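Local coordinates for protein putative hyaluronoglucosaminidase (Clostridium perfringens, PDB 6PWI) that probably acts as a secreted family 84 glycoside hydrolase with hexosaminidase activity, the present chain being one piece of it that includes the catalytic (beta/alpha)8-barrel, at residues Y334-A339 with F376-E381; S478-A481 with G486-L489; K419-N424 with F437-Y442; T423-M426 with A431-V434. All coordinates share one frame; numbering follows the deposited sequence.

Contact 1 of 4, residues Y334-A339 with F376-E381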
loop_
_atom_site.group_PDB
_atom_site.type_symbol
_atom_site.label_atom_id
_atom_site.label_comp_id
_atom_site.label_asym_id
_atom_site.label_seq_id
_atom_site.Cartn_x
_atom_site.Cartn_y
_atom_site.Cartn_z
ATOM N N TYR A 334 -3.010 -3.166 21.791
ATOM C CA TYR A 334 -2.965 -2.397 20.554
ATOM C C TYR A 334 -4.363 -2.197 19.968
ATOM O O TYR A 334 -4.503 -1.801 18.809
ATOM C CB TYR A 334 -2.016 -3.038 19.537
ATOM C CG TYR A 334 -2.344 -4.467 19.200
ATOM C CD1 TYR A 334 -3.348 -4.783 18.292
ATOM C CD2 TYR A 334 -1.664 -5.508 19.814
ATOM C CE1 TYR A 334 -3.662 -6.099 17.997
ATOM C CE2 TYR A 334 -1.958 -6.830 19.523
ATOM C CZ TYR A 334 -2.966 -7.124 18.621
ATOM O OH TYR A 334 -3.244 -8.432 18.358
ATOM N N THR A 335 -5.394 -2.487 20.767
ATOM C CA THR A 335 -6.766 -2.185 20.383
ATOM C C THR A 335 -7.520 -1.681 21.605
ATOM O O THR A 335 -7.149 -1.979 22.743
ATOM C CB THR A 335 -7.548 -3.388 19.824
ATOM O OG1 THR A 335 -8.007 -4.207 20.899
ATOM C CG2 THR A 335 -6.796 -4.221 18.809
ATOM N N LYS A 336 -8.600 -0.939 21.343
ATOM C CA LYS A 336 -9.401 -0.364 22.404
ATOM C C LYS A 336 -10.072 -1.490 23.186
ATOM O O LYS A 336 -10.202 -1.400 24.405
ATOM C CB LYS A 336 -10.426 0.607 21.817
ATOM C CG LYS A 336 -11.252 1.376 22.837
ATOM C CD LYS A 336 -12.401 2.091 22.190
ATOM C CE LYS A 336 -13.244 2.817 23.208
ATOM N NZ LYS A 336 -14.327 3.590 22.558
ATOM N N GLU A 337 -10.466 -2.550 22.470
ATOM C CA GLU A 337 -11.099 -3.712 23.069
ATOM C C GLU A 337 -10.195 -4.353 24.124
ATOM O O GLU A 337 -10.653 -4.667 25.218
ATOM C CB GLU A 337 -11.476 -4.734 21.997
ATOM C CG GLU A 337 -12.223 -5.937 22.554
ATOM C CD GLU A 337 -12.530 -7.022 21.537
ATOM O OE1 GLU A 337 -11.614 -7.387 20.763
ATOM O OE2 GLU A 337 -13.690 -7.491 21.505
ATOM N N SER A 338 -8.914 -4.559 23.793
ATOM C CA SER A 338 -8.018 -5.239 24.712
ATOM C C SER A 338 -7.522 -4.271 25.784
ATOM O O SER A 338 -6.879 -4.678 26.747
ATOM C CB SER A 338 -6.883 -5.877 23.982
ATOM O OG SER A 338 -5.870 -4.925 23.744
ATOM N N ALA A 339 -7.821 -2.984 25.595
ATOM C CA ALA A 339 -7.526 -1.979 26.597
ATOM C C ALA A 339 -8.671 -1.923 27.598
ATOM O O ALA A 339 -8.616 -1.148 28.551
ATOM C CB ALA A 339 -7.323 -0.644 25.933
ATOM N N PHE A 376 -8.822 7.155 17.641
ATOM C CA PHE A 376 -7.609 7.934 17.829
ATOM C C PHE A 376 -7.743 8.845 19.046
ATOM O O PHE A 376 -6.767 9.051 19.764
ATOM C CB PHE A 376 -7.194 8.641 16.535
ATOM C CG PHE A 376 -6.769 7.692 15.443
ATOM C CD1 PHE A 376 -5.966 6.594 15.728
ATOM C CD2 PHE A 376 -7.167 7.888 14.130
ATOM C CE1 PHE A 376 -5.591 5.706 14.729
ATOM C CE2 PHE A 376 -6.772 7.009 13.130
ATOM C CZ PHE A 376 -5.996 5.913 13.433
ATOM N N GLU A 377 -8.958 9.362 19.287
ATOM C CA GLU A 377 -9.229 10.145 20.487
ATOM C C GLU A 377 -8.967 9.282 21.720
ATOM O O GLU A 377 -8.402 9.752 22.709
ATOM C CB GLU A 377 -10.675 10.649 20.522
ATOM C CG GLU A 377 -10.948 11.866 19.657
ATOM C CD GLU A 377 -12.418 12.181 19.389
ATOM O OE1 GLU A 377 -13.306 11.510 19.982
ATOM O OE2 GLU A 377 -12.683 13.106 18.587
ATOM N N PHE A 378 -9.400 8.018 21.652
ATOM C CA PHE A 378 -9.230 7.106 22.769
ATOM C C PHE A 378 -7.739 6.879 23.017
ATOM O O PHE A 378 -7.274 6.983 24.153
ATOM C CB PHE A 378 -9.967 5.781 22.548
ATOM C CG PHE A 378 -9.614 4.748 23.592
ATOM C CD1 PHE A 378 -10.321 4.669 24.780
ATOM C CD2 PHE A 378 -8.530 3.901 23.420
ATOM C CE1 PHE A 378 -9.977 3.745 25.756
ATOM C CE2 PHE A 378 -8.185 2.980 24.397
ATOM C CZ PHE A 378 -8.911 2.899 25.562
ATOM N N PHE A 379 -7.014 6.552 21.937
ATOM C CA PHE A 379 -5.594 6.258 22.015
ATOM C C PHE A 379 -4.855 7.438 22.641
ATOM O O PHE A 379 -4.009 7.243 23.511
ATOM C CB PHE A 379 -5.016 5.937 20.634
ATOM C CG PHE A 379 -3.543 5.610 20.656
ATOM C CD1 PHE A 379 -3.109 4.293 20.713
ATOM C CD2 PHE A 379 -2.588 6.618 20.649
ATOM C CE1 PHE A 379 -1.756 3.991 20.743
ATOM C CE2 PHE A 379 -1.236 6.317 20.691
ATOM C CZ PHE A 379 -0.824 5.006 20.732
ATOM N N GLU A 380 -5.188 8.652 22.185
ATOM C CA GLU A 380 -4.516 9.857 22.640
ATOM C C GLU A 380 -4.775 10.079 24.130
ATOM O O GLU A 380 -3.849 10.381 24.878
ATOM C CB GLU A 380 -4.895 11.070 21.782
ATOM C CG GLU A 380 -4.080 12.309 22.123
ATOM C CD GLU A 380 -4.086 13.458 21.127
ATOM O OE1 GLU A 380 -4.675 13.313 20.030
ATOM O OE2 GLU A 380 -3.490 14.504 21.449
ATOM N N GLU A 381 -6.033 9.914 24.550
ATOM C CA GLU A 381 -6.447 10.077 25.934
ATOM C C GLU A 381 -5.698 9.077 26.824
ATOM O O GLU A 381 -5.342 9.402 27.953
ATOM C CB GLU A 381 -7.969 9.912 26.006
ATOM C CG GLU A 381 -8.641 10.570 27.199
ATOM C CD GLU A 381 -10.154 10.749 27.079
ATOM O OE1 GLU A 381 -10.670 10.795 25.927
ATOM O OE2 GLU A 381 -10.829 10.848 28.135
#
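In the (beta/alpha)8-barrel, the loop that follows strand 328-330 meets helix 373-383, and Phe-378 of the helix is the residue by which the two touch, with Lys-336 over its ring and Ala-339 at its edge. The evidence for a CH-pi contact is the position of Lys-336 CG: it stands 3.6 Å from the centroid of the Phe-378 ring and only 5° from the ring normal. Lys-336 departs from the loop with CG anti to the backbone N (chi1 -175°) and stays extended beyond it, which lays the methylenes obliquely across the ring. Lys-336 CE reaches the far side of that face, 3.8 Å from Phe-378 CD1, while Lys-336 CB lies 4.1 Å from Phe-378 CD2. The aliphatic shaft of the lysine therefore does the touching. Ala-339 comes from another direction, near the ring plane, with its CB 3.9 Å from Phe-378 CZ.

The loop is shaped locally by an ST motif, in which Thr-335 OG1 accepts from Ser-338 N at 3.1 Å. Within this turn Lys-336 and Ala-339, three residues apart, both reach Phe-378. No hydrogen bond crosses between the segments; the atoms that meet are carbons of Lys-336, Ala-339 and Phe-378.

Strand 359-362 joins in through Trp-362, touched by both Lys-336 and Phe-378. Backbone bonds from Tyr-334, Lys-336 and Glu-337 tie the loop to residues 363-365 just past that strand, while the Phe-376 and Phe-379 side chains pack from helix 373-383 on strands 359-362 and 387-391.

Contact 2 of 4, residues S478-A481 with G486-L489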
loop_
_atom_site.group_PDB
_atom_site.type_symbol
_atom_site.label_atom_id
_atom_site.label_comp_id
_atom_site.label_asym_id
_atom_site.label_seq_id
_atom_site.Cartn_x
_atom_site.Cartn_y
_atom_site.Cartn_z
ATOM N N SER A 478 -13.060 -8.838 -3.254
ATOM C CA SER A 478 -12.844 -7.782 -2.278
ATOM C C SER A 478 -13.517 -8.054 -0.939
ATOM O O SER A 478 -13.161 -7.398 0.036
ATOM C CB SER A 478 -13.201 -6.411 -2.815
ATOM O OG SER A 478 -14.507 -6.384 -3.375
ATOM N N ASP A 479 -14.459 -9.010 -0.879
ATOM C CA ASP A 479 -15.187 -9.247 0.363
ATOM C C ASP A 479 -14.561 -10.396 1.151
ATOM O O ASP A 479 -14.652 -11.548 0.734
ATOM C CB ASP A 479 -16.686 -9.473 0.135
ATOM C CG ASP A 479 -17.500 -9.544 1.426
ATOM O OD1 ASP A 479 -16.913 -9.299 2.505
ATOM O OD2 ASP A 479 -18.721 -9.848 1.351
ATOM N N PRO A 480 -13.947 -10.127 2.328
ATOM C CA PRO A 480 -13.330 -11.177 3.139
ATOM C C PRO A 480 -14.294 -12.047 3.942
ATOM O O PRO A 480 -13.888 -13.088 4.450
ATOM C CB PRO A 480 -12.411 -10.394 4.087
ATOM C CG PRO A 480 -13.114 -9.075 4.259
ATOM C CD PRO A 480 -13.753 -8.790 2.911
ATOM N N ALA A 481 -15.560 -11.624 4.059
ATOM C CA ALA A 481 -16.573 -12.394 4.779
ATOM C C ALA A 481 -16.879 -13.705 4.049
ATOM O O ALA A 481 -16.834 -13.759 2.819
ATOM C CB ALA A 481 -17.817 -11.559 4.946
ATOM N N GLY A 486 -15.430 -10.627 11.496
ATOM C CA GLY A 486 -16.706 -10.074 11.068
ATOM C C GLY A 486 -16.544 -8.861 10.154
ATOM O O GLY A 486 -17.434 -8.011 10.081
ATOM N N LEU A 487 -15.402 -8.798 9.461
ATOM C CA LEU A 487 -15.158 -7.738 8.503
ATOM C C LEU A 487 -15.919 -8.067 7.224
ATOM O O LEU A 487 -15.884 -9.202 6.752
ATOM C CB LEU A 487 -13.653 -7.630 8.245
ATOM C CG LEU A 487 -13.233 -6.514 7.291
ATOM C CD1 LEU A 487 -13.476 -5.138 7.899
ATOM C CD2 LEU A 487 -11.776 -6.672 6.880
ATOM N N SER A 488 -16.607 -7.056 6.685
ATOM C CA SER A 488 -17.446 -7.214 5.510
ATOM C C SER A 488 -17.232 -5.999 4.620
ATOM O O SER A 488 -17.448 -4.877 5.073
ATOM C CB SER A 488 -18.902 -7.336 5.914
ATOM O OG SER A 488 -19.760 -7.349 4.779
ATOM N N LEU A 489 -16.800 -6.234 3.375
ATOM C CA LEU A 489 -16.492 -5.153 2.452
ATOM C C LEU A 489 -17.257 -5.377 1.156
ATOM O O LEU A 489 -17.553 -6.512 0.796
ATOM C CB LEU A 489 -14.984 -5.107 2.188
ATOM C CG LEU A 489 -14.109 -4.850 3.415
ATOM C CD1 LEU A 489 -12.638 -5.036 3.078
ATOM C CD2 LEU A 489 -14.373 -3.468 3.993
#
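Asp-479 supplies the one hydrogen bond between 478-481 and 486-489: its OD1 accepts from Leu-489 N at 3.2 Å, nearly straight at 167°. Asp-479 OD1 also accepts from Ala-481 N at 3.1 Å, which makes an Asx turn. The two N-H groups arrive from opposite faces of the carboxylate, each well out of its plane, so OD1 links the turn to the returning chain. The other oxygen, OD2, forms a salt bridge with Arg-611 NH1, a nitrogen that also bonds Ser-488 OG; with partners on both oxygens, the carboxylate is probably hindered from rotating.

Apolar contacts gather on the Pro-480 ring. Pro-480 CG lies 3.8 Å from Leu-487 CD2, and Pro-480 CD meets Leu-489 CD1 at 3.9 Å, the proline and Leu-489 crossing at about a right angle. Side chain also meets backbone: Ala-481 CB packs 3.5 Å from Leu-487 O, and Leu-489 CB is 3.6 Å from Ser-478 O.

Both segments belong to the loop between helices 467-475 and 496-507. Arg-402 and Asn-399, from the connection between barrel strands 387-391 and 418-423, bind its carbonyls, and Arg-611 reaches in from just before helix 613-623.

Contact 3 of 4, residues K419-N424 with F437-Y442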
loop_
_atom_site.group_PDB
_atom_site.type_symbol
_atom_site.label_atom_id
_atom_site.label_comp_id
_atom_site.label_asym_id
_atom_site.label_seq_id
_atom_site.Cartn_x
_atom_site.Cartn_y
_atom_site.Cartn_z
ATOM N N LYS A 419 -0.602 9.924 13.203
ATOM C CA LYS A 419 0.756 10.198 12.760
ATOM C C LYS A 419 1.021 9.594 11.382
ATOM O O LYS A 419 1.999 9.948 10.731
ATOM C CB LYS A 419 1.764 9.599 13.747
ATOM C CG LYS A 419 1.867 10.296 15.095
ATOM C CD LYS A 419 3.002 9.789 15.961
ATOM C CE LYS A 419 3.582 10.872 16.852
ATOM N NZ LYS A 419 4.426 10.296 17.928
ATOM N N GLY A 420 0.169 8.660 10.947
ATOM C CA GLY A 420 0.398 7.966 9.692
ATOM C C GLY A 420 -0.169 6.552 9.703
ATOM O O GLY A 420 -0.775 6.125 10.682
ATOM N N ILE A 421 0.050 5.822 8.605
ATOM C CA ILE A 421 -0.635 4.556 8.422
ATOM C C ILE A 421 0.251 3.597 7.629
ATOM O O ILE A 421 0.936 4.001 6.688
ATOM C CB ILE A 421 -2.022 4.792 7.778
ATOM C CG1 ILE A 421 -2.784 3.484 7.544
ATOM C CG2 ILE A 421 -1.918 5.644 6.520
ATOM C CD1 ILE A 421 -4.293 3.646 7.486
ATOM N N VAL A 422 0.244 2.323 8.040
ATOM C CA VAL A 422 0.812 1.259 7.227
ATOM C C VAL A 422 -0.255 0.197 6.985
ATOM O O VAL A 422 -1.091 -0.046 7.849
ATOM C CB VAL A 422 2.090 0.655 7.840
ATOM C CG1 VAL A 422 3.241 1.646 7.840
ATOM C CG2 VAL A 422 1.866 0.075 9.226
ATOM N N THR A 423 -0.220 -0.413 5.797
ATOM C CA THR A 423 -1.109 -1.510 5.445
ATOM C C THR A 423 -0.416 -2.850 5.691
ATOM O O THR A 423 0.723 -3.059 5.291
ATOM C CB THR A 423 -1.601 -1.392 3.996
ATOM O OG1 THR A 423 -2.166 -2.651 3.638
ATOM C CG2 THR A 423 -0.509 -1.085 2.997
ATOM N N ASN A 424 -1.123 -3.764 6.354
ATOM C CA ASN A 424 -0.664 -5.135 6.519
ATOM C C ASN A 424 -1.289 -5.961 5.393
ATOM O O ASN A 424 -2.468 -6.295 5.457
ATOM C CB ASN A 424 -1.020 -5.641 7.921
ATOM C CG ASN A 424 -0.583 -7.063 8.196
ATOM O OD1 ASN A 424 0.406 -7.523 7.636
ATOM N ND2 ASN A 424 -1.299 -7.761 9.065
ATOM N N PHE A 437 -1.380 1.363 -3.187
ATOM C CA PHE A 437 -1.782 2.588 -3.858
ATOM C C PHE A 437 -2.743 3.382 -2.974
ATOM O O PHE A 437 -2.579 4.591 -2.832
ATOM C CB PHE A 437 -2.414 2.279 -5.213
ATOM C CG PHE A 437 -2.536 3.468 -6.131
ATOM C CD1 PHE A 437 -1.542 3.752 -7.058
ATOM C CD2 PHE A 437 -3.645 4.302 -6.075
ATOM C CE1 PHE A 437 -1.666 4.839 -7.916
ATOM C CE2 PHE A 437 -3.763 5.391 -6.929
ATOM C CZ PHE A 437 -2.779 5.652 -7.856
ATOM N N ALA A 438 -3.724 2.689 -2.372
ATOM C CA ALA A 438 -4.748 3.345 -1.572
ATOM C C ALA A 438 -4.119 4.037 -0.367
ATOM O O ALA A 438 -4.324 5.237 -0.170
ATOM C CB ALA A 438 -5.811 2.363 -1.160
ATOM N N ILE A 439 -3.335 3.281 0.408
ATOM C CA ILE A 439 -2.694 3.780 1.619
ATOM C C ILE A 439 -1.724 4.919 1.291
ATOM O O ILE A 439 -1.617 5.874 2.054
ATOM C CB ILE A 439 -2.012 2.628 2.388
ATOM C CG1 ILE A 439 -3.023 1.559 2.813
ATOM C CG2 ILE A 439 -1.194 3.135 3.564
ATOM C CD1 ILE A 439 -4.290 2.103 3.406
ATOM N N ALA A 440 -1.033 4.820 0.151
ATOM C CA ALA A 440 -0.098 5.845 -0.272
ATOM C C ALA A 440 -0.840 7.159 -0.503
ATOM O O ALA A 440 -0.427 8.197 0.011
ATOM C CB ALA A 440 0.635 5.402 -1.511
ATOM N N ASP A 441 -1.931 7.094 -1.277
ATOM C CA ASP A 441 -2.724 8.256 -1.633
ATOM C C ASP A 441 -3.341 8.850 -0.368
ATOM O O ASP A 441 -3.183 10.036 -0.088
ATOM C CB ASP A 441 -3.772 7.859 -2.672
ATOM C CG ASP A 441 -4.558 9.009 -3.282
ATOM O OD1 ASP A 441 -4.138 10.184 -3.133
ATOM O OD2 ASP A 441 -5.584 8.718 -3.925
ATOM N N TYR A 442 -4.030 8.004 0.404
ATOM C CA TYR A 442 -4.707 8.441 1.612
ATOM C C TYR A 442 -3.700 8.968 2.631
ATOM O O TYR A 442 -3.950 9.971 3.292
ATOM C CB TYR A 442 -5.534 7.298 2.203
ATOM C CG TYR A 442 -6.174 7.590 3.537
ATOM C CD1 TYR A 442 -7.176 8.542 3.666
ATOM C CD2 TYR A 442 -5.792 6.904 4.677
ATOM C CE1 TYR A 442 -7.778 8.806 4.888
ATOM C CE2 TYR A 442 -6.390 7.146 5.905
ATOM C CZ TYR A 442 -7.384 8.100 6.010
ATOM O OH TYR A 442 -7.966 8.344 7.219
#
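Ile-439 has CG1 anti to its carbonyl carbon (chi1 -61°), a setting that splits its branches between two strand residues: CG1 goes to Thr-423 and CG2 to Ile-421. On the strand, Thr-423 places OG1 anti to the backbone N (chi1 165°), and its methyl CG2 takes the place between N and the carbonyl carbon, beside the isoleucine.

The side-chain contacts are between carbon atoms, and no hydrogen bond crosses. Ile-439 CG1 is 3.5 Å from Thr-423 CB and 3.7 Å from Thr-423 CG2. Ile-439 CG2, the other branch, meets Ile-421 CG2 at 3.9 Å, the two isoleucines crossing at about a right angle. Ile-421 CD1 extends farther, toward the edge of the Tyr-442 ring near its plane, where Tyr-442 CE2 is a looser 4.4 Å away. The polar ends are satisfied elsewhere: Thr-423 OG1 bonds Trp-393 O, and Tyr-442 OH bonds Asp-412 O.

Strand 420-423 and helix 437-442 run antiparallel, at 176° with 8.6 Å between their axes, as expected for a strand and the helix that follows it in a (beta/alpha)8-barrel. Ile-421 and Thr-423 point to the helix while Val-422 between them points away from it; its side chain touches Phe-388 and Ile-183. The strand closes the barrel between strands 387-391 and 179-184; Phe-437, on helix 433-444 itself, packs on helix 451-462.

Contact 4 of 4, residues T423-M426 with A431-V434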
loop_
_atom_site.group_PDB
_atom_site.type_symbol
_atom_site.label_atom_id
_atom_site.label_comp_id
_atom_site.label_asym_id
_atom_site.label_seq_id
_atom_site.Cartn_x
_atom_site.Cartn_y
_atom_site.Cartn_z
ATOM N N THR A 423 -0.220 -0.413 5.797
ATOM C CA THR A 423 -1.109 -1.510 5.445
ATOM C C THR A 423 -0.416 -2.850 5.691
ATOM O O THR A 423 0.723 -3.059 5.291
ATOM C CB THR A 423 -1.601 -1.392 3.996
ATOM O OG1 THR A 423 -2.166 -2.651 3.638
ATOM C CG2 THR A 423 -0.509 -1.085 2.997
ATOM N N ASN A 424 -1.123 -3.764 6.354
ATOM C CA ASN A 424 -0.664 -5.135 6.519
ATOM C C ASN A 424 -1.289 -5.961 5.393
ATOM O O ASN A 424 -2.468 -6.295 5.457
ATOM C CB ASN A 424 -1.020 -5.641 7.921
ATOM C CG ASN A 424 -0.583 -7.063 8.196
ATOM O OD1 ASN A 424 0.406 -7.523 7.636
ATOM N ND2 ASN A 424 -1.299 -7.761 9.065
ATOM N N PRO A 425 -0.564 -6.248 4.287
ATOM C CA PRO A 425 -1.182 -6.808 3.084
ATOM C C PRO A 425 -1.260 -8.332 3.076
ATOM O O PRO A 425 -1.005 -8.968 4.099
ATOM C CB PRO A 425 -0.275 -6.289 1.956
ATOM C CG PRO A 425 0.770 -5.426 2.651
ATOM C CD PRO A 425 0.855 -5.952 4.070
ATOM N N MET A 426 -1.621 -8.887 1.907
ATOM C CA MET A 426 -1.841 -10.313 1.705
ATOM C C MET A 426 -0.506 -11.021 1.506
ATOM O O MET A 426 0.497 -10.387 1.199
ATOM C CB MET A 426 -2.672 -10.554 0.443
ATOM C CG MET A 426 -4.022 -9.887 0.449
ATOM S SD MET A 426 -4.829 -10.122 -1.156
ATOM C CE MET A 426 -4.323 -8.617 -1.990
ATOM N N ALA A 431 -0.788 -8.676 -5.879
ATOM C CA ALA A 431 -2.188 -8.336 -5.667
ATOM C C ALA A 431 -2.334 -7.229 -4.624
ATOM O O ALA A 431 -3.299 -6.466 -4.660
ATOM C CB ALA A 431 -2.955 -9.568 -5.269
ATOM N N SER A 432 -1.372 -7.142 -3.701
ATOM C CA SER A 432 -1.410 -6.161 -2.630
ATOM C C SER A 432 -1.171 -4.745 -3.151
ATOM O O SER A 432 -1.411 -3.773 -2.433
ATOM C CB SER A 432 -0.426 -6.513 -1.552
ATOM O OG SER A 432 -0.834 -7.692 -0.882
ATOM N N LYS A 433 -0.705 -4.621 -4.398
ATOM C CA LYS A 433 -0.349 -3.305 -4.913
ATOM C C LYS A 433 -1.555 -2.367 -4.912
ATOM O O LYS A 433 -1.369 -1.153 -4.814
ATOM C CB LYS A 433 0.323 -3.365 -6.289
ATOM C CG LYS A 433 1.776 -3.823 -6.257
ATOM C CD LYS A 433 2.313 -4.097 -7.635
ATOM C CE LYS A 433 3.766 -4.505 -7.659
ATOM N NZ LYS A 433 4.283 -4.353 -9.036
ATOM N N VAL A 434 -2.768 -2.938 -4.992
ATOM C CA VAL A 434 -4.008 -2.172 -5.013
ATOM C C VAL A 434 -4.134 -1.382 -3.709
ATOM O O VAL A 434 -4.383 -0.174 -3.723
ATOM C CB VAL A 434 -5.235 -3.073 -5.269
ATOM C CG1 VAL A 434 -6.551 -2.321 -5.149
ATOM C CG2 VAL A 434 -5.155 -3.809 -6.603
#
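Met-426 lies in the loop that leads from the last strand, 418-423, of the (beta/alpha)8-barrel into helix 433-444, and its side chain runs along the residues at the entry to that helix. Met-426 CB is 3.7 Å from Ser-432 OG, and the chain passes from it to Met-426 CG, 4.1 Å from the same oxygen. CG is anti to the carbonyl carbon and the chain is extended about CB-CG, but it bends after that (chi3 -94°). The sulfur, SD, has its polar partner outside the two segments, and beyond it the terminal methyl turns to Ala-431. There Met-426 CE meets Ala-431 O at 3.6 Å and Ala-431 CB at 3.7 Å, so the tip touches both backbone and side chain of one residue.

At the backbone, Met-426 N gives its hydrogen to Ser-432 OG at 3.1 Å, bent to 143°. The hydroxyl has a second partner in Glu-428 O, a carbonyl of the intervening turn, and so joins the backbones of Met-426 and Glu-428 to Ser-432. Trp-191 packs on Pro-425 and bonds Met-426 O through NE1. Pro-425 completes the contact on its own account, its CB standing 3.5 Å from Ser-432 CB.

Contacts 3 and 4 overlap in sequence, sharing Thr-423 and Asn-424, and both use helix 433-444; their centres are about 10 Å apart, with contact 4 at the entry to the helix and contact 3 along its body. Contact 1 belongs to an earlier part of the same barrel, its centre about 20 Å from that of contact 3, yet their nearest atoms are about 6 Å apart. Contact 2, later in the chain, is centred about 15 Å from contact 4, and the two do not touch. None of the four contains Asp-299, the predicted proton donor, which lies just past strand 293-296; all four lie away from that site.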